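Local atomic coordinates of trehalose-6-phosphate phosphatase-related protein (Thermoplasma acidophilum, PDB entry 1U02), a protein that removes the phosphate from trehalose 6-phosphate to give free trehalose, a magnesium-dependent step in trehalose biosynthesis. Residues 63-66 and 67-70; 86-89 and 90-93; 96-99 and 100-104; 134-137 and 138-142. All coordinates share one frame; numbering follows the deposited sequence.

Contact 1: residues 63-66 and 67-70; sequences ICYH and GACS
Tyr65 carries its ring anti to its own carbonyl carbon (chi1 -62°), which lays one ring edge against Cys69: CD2 meets Cys69 CB at 3.7 Å, with that carbon in the ring plane. The pair sits at the tight end of the beta hairpin of strands 61-64 and 69-72, part of the mixed sheet of the HAD core. Tyr65 CB rests on Ala68 CB at 3.6 Å, while its hydroxyl makes a weak hydrogen bond to Leu113 N. The backbone ladder is uneven. Cys64 N bonds to Cys69 O at 2.7 Å, but the return bond from Cys69 N to Cys64 O is weak at 3.4 Å. Two residues, Ala68 and Cys69, sit across from the single Cys64, which makes this a classic beta bulge, and Cys64 O also accepts Gly67 N (2.8 Å). Gly67 has a phi of 118°, at which any CB would collide with His66 O. His66 points away from 67-70, its side chain about 7 Å from the magnesium ion. On the sheet face of Ile63 and Ser70, Ser70 OG bonds to Asn79, and Ile63 CG2 packs on Gly67 CA at 3.6 Å.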
# COMPACT_ATOMS: atom_id res chain seq x y z
N ILE A 63 7.99 1.24 2.47
CA ILE A 63 7.26 1.45 3.70
C ILE A 63 6.03 0.58 3.46
O ILE A 63 5.20 0.89 2.60
CB ILE A 63 6.84 2.93 3.88
CG1 ILE A 63 8.09 3.80 4.07
CG2 ILE A 63 5.92 3.08 5.09
CD1 ILE A 63 7.81 5.30 4.09
N CYS A 64 5.92 -0.53 4.19
CA CYS A 64 4.80 -1.47 4.01
C CYS A 64 3.79 -1.45 5.15
O CYS A 64 4.04 -0.85 6.20
CB CYS A 64 5.35 -2.88 3.83
SG CYS A 64 6.47 -3.03 2.41
N TYR A 65 2.66 -2.11 4.93
CA TYR A 65 1.58 -2.17 5.93
C TYR A 65 1.21 -0.76 6.40
O TYR A 65 0.93 -0.54 7.58
CB TYR A 65 2.03 -2.99 7.15
CG TYR A 65 2.36 -4.45 6.90
CD1 TYR A 65 1.38 -5.35 6.48
CD2 TYR A 65 3.64 -4.93 7.13
CE1 TYR A 65 1.67 -6.70 6.30
CE2 TYR A 65 3.95 -6.29 6.97
CZ TYR A 65 2.95 -7.16 6.55
OH TYR A 65 3.23 -8.50 6.43
N HIS A 66 1.21 0.19 5.47
CA HIS A 66 0.86 1.57 5.79
C HIS A 66 1.79 2.16 6.85
O HIS A 66 1.44 3.13 7.53
CB HIS A 66 -0.60 1.66 6.25
CG HIS A 66 -1.59 1.44 5.16
ND1 HIS A 66 -1.93 2.42 4.25
CD2 HIS A 66 -2.31 0.35 4.81
CE1 HIS A 66 -2.81 1.94 3.39
NE2 HIS A 66 -3.06 0.68 3.70
N GLY A 67 2.97 1.56 7.00
CA GLY A 67 3.93 2.06 7.97
C GLY A 67 4.34 1.13 9.11
O GLY A 67 5.29 1.43 9.83
N ALA A 68 3.65 -0.00 9.28
CA ALA A 68 3.98 -0.92 10.37
C ALA A 68 5.36 -1.56 10.22
O ALA A 68 6.00 -1.92 11.21
CB ALA A 68 2.92 -2.00 10.49
N CYS A 69 5.81 -1.73 8.99
CA CYS A 69 7.11 -2.34 8.73
C CYS A 69 7.71 -1.73 7.47
O CYS A 69 7.00 -1.42 6.52
CB CYS A 69 6.94 -3.85 8.54
SG CYS A 69 8.47 -4.80 8.47
N SER A 70 9.03 -1.56 7.48
CA SER A 70 9.73 -1.00 6.33
C SER A 70 10.84 -1.96 5.95
O SER A 70 11.25 -2.80 6.76
CB SER A 70 10.34 0.36 6.68
OG SER A 70 9.37 1.26 7.15

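Contact 2: residues 86-89 and 90-93; sequences LGVF and DRIY
Successive turns of the amphipathic helix 86-96 bring Ile92 against Val88 and Phe89, residues one turn earlier. The evidence is a shared methyl: Ile92 CD1 lies 3.7 Å from Val88 CG1 and 3.8 Å from Phe89 CD1, and the Phe89 and Ile92 side chains run side by side in the same direction. With CG1 anti to the carbonyl carbon (chi1 -70°), the Ile92 chain leans back along the helix toward Val88. The backbone beneath is regular here, Ile92 N reaching Val88 O at 2.8 Å. On another side of the helix Arg91 bends at chi3 (-70°), folding its guanidinium back until Val88 CA lies over one face, 3.9 Å above the plane and offset toward the rim. Arg91 NH1 comes within 3.3 Å of Gly87 O, yet at an angle too poor for a hydrogen bond. Asp90 OD2 stands 3.1 Å from Leu86 O, two acceptors without a bond between them, while Asp90 OD1 is committed to a salt bridge with Arg110. An alanine at Asp90 would remove that carboxylate and probably leave the Arg110 charge without its mate on this helix. Val88 and Ile92 pack on helix 127-141, Phe89 and Ile92 on strand 114-118, an arrangement of helices on an antiparallel sheet consistent with the alpha/beta cap of a HAD phosphatase.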
# COMPACT_ATOMS: atom_id res chain seq x y z
N LEU A 86 3.03 -10.22 15.52
CA LEU A 86 3.25 -11.37 14.65
C LEU A 86 2.45 -12.61 15.04
O LEU A 86 1.85 -13.26 14.19
CB LEU A 86 4.75 -11.71 14.59
CG LEU A 86 5.64 -10.68 13.89
CD1 LEU A 86 7.10 -11.11 13.96
CD2 LEU A 86 5.20 -10.53 12.43
N GLY A 87 2.43 -12.95 16.33
CA GLY A 87 1.68 -14.11 16.75
C GLY A 87 0.18 -13.91 16.60
O GLY A 87 -0.57 -14.85 16.33
N VAL A 88 -0.26 -12.67 16.77
CA VAL A 88 -1.67 -12.32 16.67
C VAL A 88 -2.25 -12.62 15.29
O VAL A 88 -3.26 -13.31 15.15
CB VAL A 88 -1.91 -10.84 17.00
CG1 VAL A 88 -3.38 -10.49 16.86
CG2 VAL A 88 -1.44 -10.56 18.42
N PHE A 89 -1.61 -12.09 14.25
CA PHE A 89 -2.11 -12.32 12.91
C PHE A 89 -2.05 -13.78 12.48
O PHE A 89 -2.84 -14.21 11.64
CB PHE A 89 -1.39 -11.39 11.94
CG PHE A 89 -1.85 -9.98 12.06
CD1 PHE A 89 -3.13 -9.62 11.62
CD2 PHE A 89 -1.06 -9.02 12.69
CE1 PHE A 89 -3.61 -8.32 11.81
CE2 PHE A 89 -1.54 -7.72 12.88
CZ PHE A 89 -2.82 -7.37 12.44
N ASP A 90 -1.14 -14.55 13.07
CA ASP A 90 -1.07 -15.98 12.76
C ASP A 90 -2.35 -16.62 13.29
O ASP A 90 -2.99 -17.42 12.61
CB ASP A 90 0.14 -16.65 13.42
CG ASP A 90 1.45 -16.31 12.74
OD1 ASP A 90 1.45 -16.14 11.50
OD2 ASP A 90 2.48 -16.23 13.44
N ARG A 91 -2.72 -16.26 14.52
CA ARG A 91 -3.91 -16.80 15.16
C ARG A 91 -5.18 -16.33 14.45
O ARG A 91 -6.14 -17.09 14.30
CB ARG A 91 -3.97 -16.39 16.64
CG ARG A 91 -2.81 -16.93 17.48
CD ARG A 91 -3.16 -17.01 18.97
NE ARG A 91 -3.27 -15.70 19.62
CZ ARG A 91 -2.24 -14.90 19.89
NH1 ARG A 91 -1.00 -15.26 19.55
NH2 ARG A 91 -2.44 -13.73 20.49
N ILE A 92 -5.19 -15.07 14.01
CA ILE A 92 -6.36 -14.54 13.32
C ILE A 92 -6.63 -15.34 12.05
O ILE A 92 -7.77 -15.69 11.76
CB ILE A 92 -6.16 -13.04 12.97
CG1 ILE A 92 -6.21 -12.21 14.26
CG2 ILE A 92 -7.25 -12.58 11.99
CD1 ILE A 92 -5.86 -10.75 14.07
N TYR A 93 -5.58 -15.62 11.29
CA TYR A 93 -5.73 -16.38 10.06
C TYR A 93 -6.21 -17.80 10.37
O TYR A 93 -7.11 -18.32 9.72
CB TYR A 93 -4.41 -16.46 9.30
CG TYR A 93 -4.55 -17.24 8.02
CD1 TYR A 93 -5.25 -16.72 6.94
CD2 TYR A 93 -4.05 -18.54 7.92
CE1 TYR A 93 -5.47 -17.47 5.78
CE2 TYR A 93 -4.26 -19.30 6.76
CZ TYR A 93 -4.97 -18.76 5.71
OH TYR A 93 -5.22 -19.51 4.59

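Contact 3: residues 96-99 and 100-104; sequences TRSW and VSDFP
The backbone bond from Phe103 N to Trp99 O, 2.8 Å long, closes the short helix 99-102, which follows directly on a type I beta turn from Thr96 to Trp99; Phe103 is the first residue to leave helical angles. Ser98 O is gripped twice by one residue. Ser101 N approaches it at 3.1 Å from above the carbonyl plane (48° out of it), whereas Ser101 OG, donating at 2.8 Å, lies in that plane. The hydroxyl gets there because chi1 of Ser101 is 60°, placing OG between the backbone N and the carbonyl carbon. One helical turn on, Asp102 meets Trp99 at the pyrrole part of the indole: OD2 is 3.4 Å from CD1, and the ring and carboxylate planes stand 43° apart. Thr96 CB sits 3.7 Å above the centre of the Trp99 ring system, covering one of its faces. Phe103 packs more lightly, its CD2 3.5 Å from Trp99 O and 4.1 Å from Trp99 CB, while Asp102 CB lies over one face of the Phe103 ring, offset toward the rim. Helix 127-141 backs both aromatics through Leu130 and Arg133. Arg133 forms a cation-pi contact with Trp99 and a long, weak ion pair with Asp102 OD2. The carboxylate therefore lies near the CD1 carbon of the indole and, at long range, a cation, and its negative charge probably helps to hold Arg133 by the ring.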
# COMPACT_ATOMS: atom_id res chain seq x y z
N THR A 96 -9.87 -17.79 11.28
CA THR A 96 -10.83 -17.30 10.30
C THR A 96 -10.69 -17.87 8.89
O THR A 96 -11.56 -17.63 8.04
CB THR A 96 -10.77 -15.76 10.20
OG1 THR A 96 -9.49 -15.35 9.70
CG2 THR A 96 -11.00 -15.12 11.57
N ARG A 97 -9.63 -18.62 8.62
CA ARG A 97 -9.43 -19.16 7.28
C ARG A 97 -10.59 -20.01 6.76
O ARG A 97 -10.84 -20.05 5.55
CB ARG A 97 -8.13 -19.98 7.21
CG ARG A 97 -8.20 -21.33 7.90
CD ARG A 97 -6.87 -22.06 7.78
NE ARG A 97 -6.89 -23.34 8.48
CZ ARG A 97 -7.60 -24.39 8.11
NH1 ARG A 97 -8.37 -24.34 7.03
NH2 ARG A 97 -7.55 -25.51 8.83
N SER A 98 -11.31 -20.66 7.66
CA SER A 98 -12.43 -21.50 7.26
C SER A 98 -13.63 -20.71 6.74
O SER A 98 -14.56 -21.29 6.17
CB SER A 98 -12.88 -22.39 8.42
OG SER A 98 -13.49 -21.62 9.44
N TRP A 99 -13.62 -19.39 6.91
CA TRP A 99 -14.74 -18.58 6.45
C TRP A 99 -14.89 -18.60 4.93
O TRP A 99 -15.94 -18.21 4.41
CB TRP A 99 -14.59 -17.14 6.94
CG TRP A 99 -14.69 -16.99 8.44
CD1 TRP A 99 -14.96 -17.97 9.35
CD2 TRP A 99 -14.52 -15.78 9.19
NE1 TRP A 99 -14.95 -17.45 10.62
CE2 TRP A 99 -14.69 -16.11 10.55
CE3 TRP A 99 -14.23 -14.45 8.84
CZ2 TRP A 99 -14.58 -15.15 11.57
CZ3 TRP A 99 -14.12 -13.50 9.86
CH2 TRP A 99 -14.30 -13.86 11.20
N VAL A 100 -13.85 -19.03 4.23
CA VAL A 100 -13.94 -19.10 2.77
C VAL A 100 -15.03 -20.09 2.36
O VAL A 100 -15.59 -19.98 1.27
CB VAL A 100 -12.60 -19.54 2.13
CG1 VAL A 100 -11.52 -18.50 2.41
CG2 VAL A 100 -12.17 -20.90 2.66
N SER A 101 -15.34 -21.05 3.22
CA SER A 101 -16.39 -22.02 2.91
C SER A 101 -17.73 -21.53 3.46
O SER A 101 -18.78 -21.81 2.89
CB SER A 101 -16.04 -23.41 3.47
OG SER A 101 -15.90 -23.39 4.88
N ASP A 102 -17.69 -20.77 4.56
CA ASP A 102 -18.92 -20.24 5.13
C ASP A 102 -19.51 -19.17 4.21
O ASP A 102 -20.73 -19.03 4.11
CB ASP A 102 -18.66 -19.63 6.51
CG ASP A 102 -18.14 -20.65 7.52
OD1 ASP A 102 -18.57 -21.82 7.46
OD2 ASP A 102 -17.32 -20.27 8.37
N PHE A 103 -18.64 -18.43 3.53
CA PHE A 103 -19.05 -17.37 2.62
C PHE A 103 -18.39 -17.59 1.26
O PHE A 103 -17.43 -16.89 0.91
CB PHE A 103 -18.63 -16.01 3.18
CG PHE A 103 -19.10 -15.76 4.58
CD1 PHE A 103 -20.44 -15.48 4.84
CD2 PHE A 103 -18.20 -15.82 5.65
CE1 PHE A 103 -20.89 -15.26 6.15
CE2 PHE A 103 -18.64 -15.59 6.96
CZ PHE A 103 -19.98 -15.31 7.21
N PRO A 104 -18.89 -18.55 0.47
CA PRO A 104 -18.34 -18.86 -0.86
C PRO A 104 -18.07 -17.62 -1.70
O PRO A 104 -18.97 -16.82 -1.94
CB PRO A 104 -19.42 -19.76 -1.47
CG PRO A 104 -19.95 -20.49 -0.27
CD PRO A 104 -20.11 -19.35 0.72

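Contact 4: residues 134-137 and 138-142; sequences IEEI and ARIFG
Ile137 and Phe141 run side by side in the same direction at the C-terminal end of helix 127-141, where a Schellman motif stops the helix. Ile137 CG2, which stands opposite its own backbone N across the CA-CB bond, packs on Phe141 CD2 at 3.7 Å. The Phe141 ring presents its edge to the turn before it: Ile137 O lies in the ring plane, 3.2 Å from CD2, while Phe141 N bonds to the same oxygen at 3.0 Å. Beyond this turn the ring rests on Val88, Arg91 and Ile92 of helix 86-96, and a serine in place of Phe141 would probably open a gap there and leave Ile137 CG2 without its aromatic partner on this helix. Glu135 and Arg139 also lie parallel in direction, but their carboxylate and guanidinium planes are turned 69° apart. Their salt bridge, Glu135 OE1 to Arg139 NH2, is long at 3.9 Å. Closer is the apolar stem, with Glu135 CB 3.4 Å from Arg139 NH2, and one guanidinium face lies over Glu135 O. Glu135 OE2 turns instead to the hydroxyl of Tyr147. Glu136 follows the same side-by-side pattern with Ile140, CG to CD1 at 3.8 Å. Gly142, the C-prime residue just past the helix, has a positive phi (69°): Val143 N reaches back to Ala138 O, and Gly142 N makes a weak 3.4 Å bond to Arg139 O.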
# COMPACT_ATOMS: atom_id res chain seq x y z
N ILE A 134 -15.84 -10.08 11.40
CA ILE A 134 -14.50 -9.51 11.31
C ILE A 134 -14.27 -8.52 12.45
O ILE A 134 -13.22 -8.53 13.09
CB ILE A 134 -14.29 -8.81 9.95
CG1 ILE A 134 -14.28 -9.85 8.84
CG2 ILE A 134 -12.98 -8.02 9.96
CD1 ILE A 134 -14.32 -9.26 7.44
N GLU A 135 -15.25 -7.67 12.71
CA GLU A 135 -15.13 -6.69 13.77
C GLU A 135 -15.00 -7.37 15.13
O GLU A 135 -14.31 -6.87 16.02
CB GLU A 135 -16.33 -5.74 13.74
CG GLU A 135 -16.48 -5.07 12.38
CD GLU A 135 -17.71 -4.20 12.25
OE1 GLU A 135 -18.78 -4.61 12.75
OE2 GLU A 135 -17.60 -3.11 11.64
N GLU A 136 -15.66 -8.51 15.29
CA GLU A 136 -15.60 -9.26 16.55
C GLU A 136 -14.18 -9.79 16.74
O GLU A 136 -13.62 -9.72 17.84
CB GLU A 136 -16.60 -10.42 16.52
CG GLU A 136 -16.58 -11.30 17.76
CD GLU A 136 -17.70 -12.34 17.75
OE1 GLU A 136 -17.76 -13.13 16.78
OE2 GLU A 136 -18.50 -12.36 18.71
N ILE A 137 -13.60 -10.32 15.67
CA ILE A 137 -12.24 -10.83 15.74
C ILE A 137 -11.29 -9.69 16.08
O ILE A 137 -10.36 -9.85 16.87
CB ILE A 137 -11.82 -11.47 14.39
CG1 ILE A 137 -12.53 -12.81 14.21
CG2 ILE A 137 -10.32 -11.68 14.35
CD1 ILE A 137 -12.12 -13.86 15.24
N ALA A 138 -11.54 -8.52 15.50
CA ALA A 138 -10.71 -7.35 15.74
C ALA A 138 -10.72 -6.96 17.22
O ALA A 138 -9.68 -6.64 17.79
CB ALA A 138 -11.19 -6.19 14.89
N ARG A 139 -11.90 -7.00 17.83
CA ARG A 139 -12.01 -6.64 19.25
C ARG A 139 -11.33 -7.70 20.10
O ARG A 139 -10.64 -7.39 21.07
CB ARG A 139 -13.48 -6.49 19.66
CG ARG A 139 -14.25 -5.53 18.76
CD ARG A 139 -15.62 -5.18 19.32
NE ARG A 139 -16.44 -4.50 18.32
CZ ARG A 139 -17.17 -5.13 17.41
NH1 ARG A 139 -17.20 -6.45 17.36
NH2 ARG A 139 -17.87 -4.43 16.52
N ILE A 140 -11.53 -8.97 19.75
CA ILE A 140 -10.93 -10.06 20.50
C ILE A 140 -9.40 -9.97 20.54
O ILE A 140 -8.79 -10.09 21.60
CB ILE A 140 -11.34 -11.42 19.92
CG1 ILE A 140 -12.85 -11.61 20.07
CG2 ILE A 140 -10.58 -12.54 20.61
CD1 ILE A 140 -13.40 -12.81 19.31
N PHE A 141 -8.79 -9.76 19.38
CA PHE A 141 -7.34 -9.69 19.28
C PHE A 141 -6.73 -8.31 19.47
O PHE A 141 -5.51 -8.16 19.48
CB PHE A 141 -6.90 -10.26 17.94
CG PHE A 141 -7.09 -11.74 17.83
CD1 PHE A 141 -6.09 -12.61 18.25
CD2 PHE A 141 -8.28 -12.27 17.34
CE1 PHE A 141 -6.26 -13.99 18.19
CE2 PHE A 141 -8.47 -13.64 17.27
CZ PHE A 141 -7.46 -14.51 17.69
N GLY A 142 -7.58 -7.30 19.62
CA GLY A 142 -7.07 -5.95 19.81
C GLY A 142 -6.38 -5.37 18.59
O GLY A 142 -5.37 -4.68 18.71

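Overall arrangement
Contacts 2, 3 and 4 pack together, while contact 1 stands apart in the mixed sheet. Contacts 2 and 4, centres about 12 Å apart, touch through Phe141: its CB meets Val88 CG1, its CG Ile92 CG1, both at 3.7 Å. Contact 3 joins contact 4 where Trp99 CH2 packs on Ile137 CG1 at 3.6 Å, and Ile137 CG2 also meets Ile92 CG2. Contacts 2 and 3 adjoin in the chain, tied by a hydrogen bond between Thr96 OG1 and Ile92 O. Contact 1 lies about 7 Å from contact 2 at the nearest atoms and holds His66, whose side chain is about 6 Å from that of Asp7, the probable nucleophile; the others lie away from the active site.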